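Local coordinates for alpha-glucosidase (Pseudoalteromonas sp. K8, PDB 5HQA), which hydrolyses alpha-glucosidic linkages as a calcium-containing glycoside hydrolase family 97 enzyme whose activity is enhanced by chloride, at residues S183-A188 with W228-I233. Sequence-based numbering, arbitrary orientation.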
loop_
_atom_site.group_PDB
_atom_site.type_symbol
_atom_site.label_atom_id
_atom_site.label_comp_id
_atom_site.label_asym_id
_atom_site.label_seq_id
_atom_site.Cartn_x
_atom_site.Cartn_y
_atom_site.Cartn_z
ATOM N N SER A 183 -0.460 -15.382 3.040
ATOM C CA SER A 183 0.037 -14.059 3.396
ATOM C C SER A 183 -0.649 -13.596 4.667
ATOM O O SER A 183 -1.880 -13.651 4.764
ATOM C CB SER A 183 -0.206 -13.055 2.267
ATOM O OG SER A 183 0.478 -11.840 2.535
ATOM N N ILE A 184 0.144 -13.125 5.627
ATOM C CA ILE A 184 -0.350 -12.668 6.920
ATOM C C ILE A 184 -0.289 -11.146 6.950
ATOM O O ILE A 184 0.726 -10.553 6.565
ATOM C CB ILE A 184 0.469 -13.284 8.070
ATOM C CG1 ILE A 184 0.378 -14.811 8.000
ATOM C CG2 ILE A 184 -0.018 -12.765 9.439
ATOM C CD1 ILE A 184 1.342 -15.507 8.927
ATOM N N HIS A 185 -1.363 -10.518 7.417
ATOM C CA HIS A 185 -1.424 -9.061 7.462
ATOM C C HIS A 185 -2.452 -8.692 8.532
ATOM O O HIS A 185 -2.777 -9.514 9.397
ATOM C CB HIS A 185 -1.732 -8.524 6.052
ATOM C CG HIS A 185 -1.626 -7.035 5.915
ATOM N ND1 HIS A 185 -0.538 -6.313 6.360
ATOM C CD2 HIS A 185 -2.476 -6.136 5.360
ATOM C CE1 HIS A 185 -0.726 -5.033 6.093
ATOM N NE2 HIS A 185 -1.893 -4.897 5.485
ATOM N N GLU A 186 -2.945 -7.457 8.501
ATOM C CA GLU A 186 -3.996 -7.058 9.423
ATOM C C GLU A 186 -4.889 -6.029 8.740
ATOM O O GLU A 186 -4.524 -5.439 7.719
ATOM C CB GLU A 186 -3.419 -6.537 10.749
ATOM C CG GLU A 186 -2.352 -5.484 10.644
ATOM C CD GLU A 186 -1.837 -5.057 12.021
ATOM O OE1 GLU A 186 -0.659 -4.655 12.117
ATOM O OE2 GLU A 186 -2.607 -5.121 13.008
ATOM N N ALA A 187 -6.080 -5.831 9.302
ATOM C CA ALA A 187 -7.041 -4.915 8.709
ATOM C C ALA A 187 -7.647 -4.025 9.784
ATOM O O ALA A 187 -7.866 -4.466 10.919
ATOM C CB ALA A 187 -8.153 -5.679 7.960
ATOM N N ALA A 188 -7.920 -2.770 9.408
ATOM C CA ALA A 188 -8.558 -1.778 10.277
ATOM C C ALA A 188 -7.700 -1.501 11.513
ATOM O O ALA A 188 -8.138 -1.637 12.660
ATOM C CB ALA A 188 -9.982 -2.212 10.673
ATOM N N TRP A 228 -8.204 -6.539 12.989
ATOM C CA TRP A 228 -8.277 -7.886 12.441
ATOM C C TRP A 228 -6.880 -8.403 12.119
ATOM O O TRP A 228 -6.032 -7.662 11.625
ATOM C CB TRP A 228 -9.133 -7.888 11.173
ATOM C CG TRP A 228 -10.558 -7.538 11.439
ATOM C CD1 TRP A 228 -11.114 -6.290 11.446
ATOM C CD2 TRP A 228 -11.615 -8.455 11.752
ATOM N NE1 TRP A 228 -12.459 -6.376 11.749
ATOM C CE2 TRP A 228 -12.790 -7.691 11.938
ATOM C CE3 TRP A 228 -11.681 -9.847 11.892
ATOM C CZ2 TRP A 228 -14.023 -8.276 12.251
ATOM C CZ3 TRP A 228 -12.910 -10.431 12.210
ATOM C CH2 TRP A 228 -14.058 -9.646 12.388
ATOM N N ARG A 229 -6.635 -9.672 12.418
ATOM C CA ARG A 229 -5.461 -10.392 11.929
ATOM C C ARG A 229 -5.910 -11.194 10.715
ATOM O O ARG A 229 -6.941 -11.871 10.782
ATOM C CB ARG A 229 -4.901 -11.324 13.003
ATOM C CG ARG A 229 -4.130 -10.635 14.123
ATOM C CD ARG A 229 -5.031 -9.858 15.095
ATOM N NE ARG A 229 -4.221 -9.027 15.989
ATOM C CZ ARG A 229 -3.693 -7.855 15.634
ATOM N NH1 ARG A 229 -3.905 -7.363 14.411
ATOM N NH2 ARG A 229 -2.953 -7.174 16.504
ATOM N N THR A 230 -5.178 -11.094 9.601
ATOM C CA THR A 230 -5.640 -11.702 8.357
ATOM C C THR A 230 -4.658 -12.755 7.868
ATOM O O THR A 230 -3.438 -12.570 7.939
ATOM C CB THR A 230 -5.882 -10.660 7.236
ATOM O OG1 THR A 230 -4.655 -10.014 6.878
ATOM C CG2 THR A 230 -6.869 -9.603 7.693
ATOM N N ILE A 231 -5.208 -13.862 7.367
ATOM C CA ILE A 231 -4.431 -14.951 6.788
ATOM C C ILE A 231 -5.045 -15.253 5.428
ATOM O O ILE A 231 -6.080 -15.926 5.344
ATOM C CB ILE A 231 -4.419 -16.200 7.674
ATOM C CG1 ILE A 231 -3.966 -15.840 9.099
ATOM C CG2 ILE A 231 -3.510 -17.257 7.056
ATOM C CD1 ILE A 231 -4.158 -16.971 10.115
ATOM N N GLN A 232 -4.423 -14.756 4.364
ATOM C CA GLN A 232 -4.854 -15.108 3.019
ATOM C C GLN A 232 -4.251 -16.449 2.634
ATOM O O GLN A 232 -3.086 -16.727 2.937
ATOM C CB GLN A 232 -4.422 -14.038 2.016
ATOM C CG GLN A 232 -5.115 -12.697 2.219
ATOM C CD GLN A 232 -4.754 -11.697 1.144
ATOM O OE1 GLN A 232 -4.107 -10.674 1.403
ATOM N NE2 GLN A 232 -5.187 -11.980 -0.073
ATOM N N ILE A 233 -5.047 -17.279 1.966
ATOM C CA ILE A 233 -4.636 -18.625 1.578
ATOM C C ILE A 233 -5.151 -18.884 0.173
ATOM O O ILE A 233 -6.345 -18.703 -0.090
ATOM C CB ILE A 233 -5.189 -19.694 2.544
ATOM C CG1 ILE A 233 -4.812 -19.371 3.996
ATOM C CG2 ILE A 233 -4.721 -21.090 2.126
ATOM C CD1 ILE A 233 -5.577 -20.195 5.031
HETATM O O HOH W 1 -3.492 -11.280 4.846
HETATM O O HOH W 2 -1.902 -10.225 2.965
HETATM O O HOH W 3 -1.999 -4.782 15.466
#
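E186 and R229 face each other as a non-hydrogen-bonded pair of two antiparallel strands; their backbones exchange no hydrogen bond with each other, and here the side chains form a salt bridge. The CB of E186 passes 3.0 Å from W228 O, and CG stands between the backbone N and the carbonyl carbon (chi1 51°), from where the extended chain runs beside R229 in the same direction. CD is 3.9 Å from R229 NH1. OE2 accepts a 2.9 Å bond from R229 NH1, which reaches it from above the carboxylate plane although OE2 lies at the guanidinium edge, the two planes being 51° apart. A water donates to OE2 and accepts from R229 NH2, while OE1 takes the K440 ammonium and M195 N. R229 bends at chi2 (73°) to bring its head back toward E186, and its NE pairs with E128. With an alanine in place of R229, E128 would probably lose its salt-bridge mate and OE2 of E186 its NH1 donor, although K440 and M195 would still hold OE1. The strands are central in the long antiparallel sheet of the N-terminal beta-sandwich, a domain of the galactose mutarotase superfamily; I184, I231 and R229 meet F132 of the other sheet. The hydrogen-bonded pairs H185-T230 (T230 N to H185 O, 2.9 Å) and A187-W228 flank the salt-bridged pair, and S183-Q232 follows further along. On the face bearing H185, T230 OG1 lies 3.4 Å from H185 CB and shares a water with S183 O, to which that water donates. A second water links S183 OG to Q232 OE1, to which it donates at 2.7 Å; S183 OG also bonds T173 OG1, and Q232 NE2 reaches L240 O.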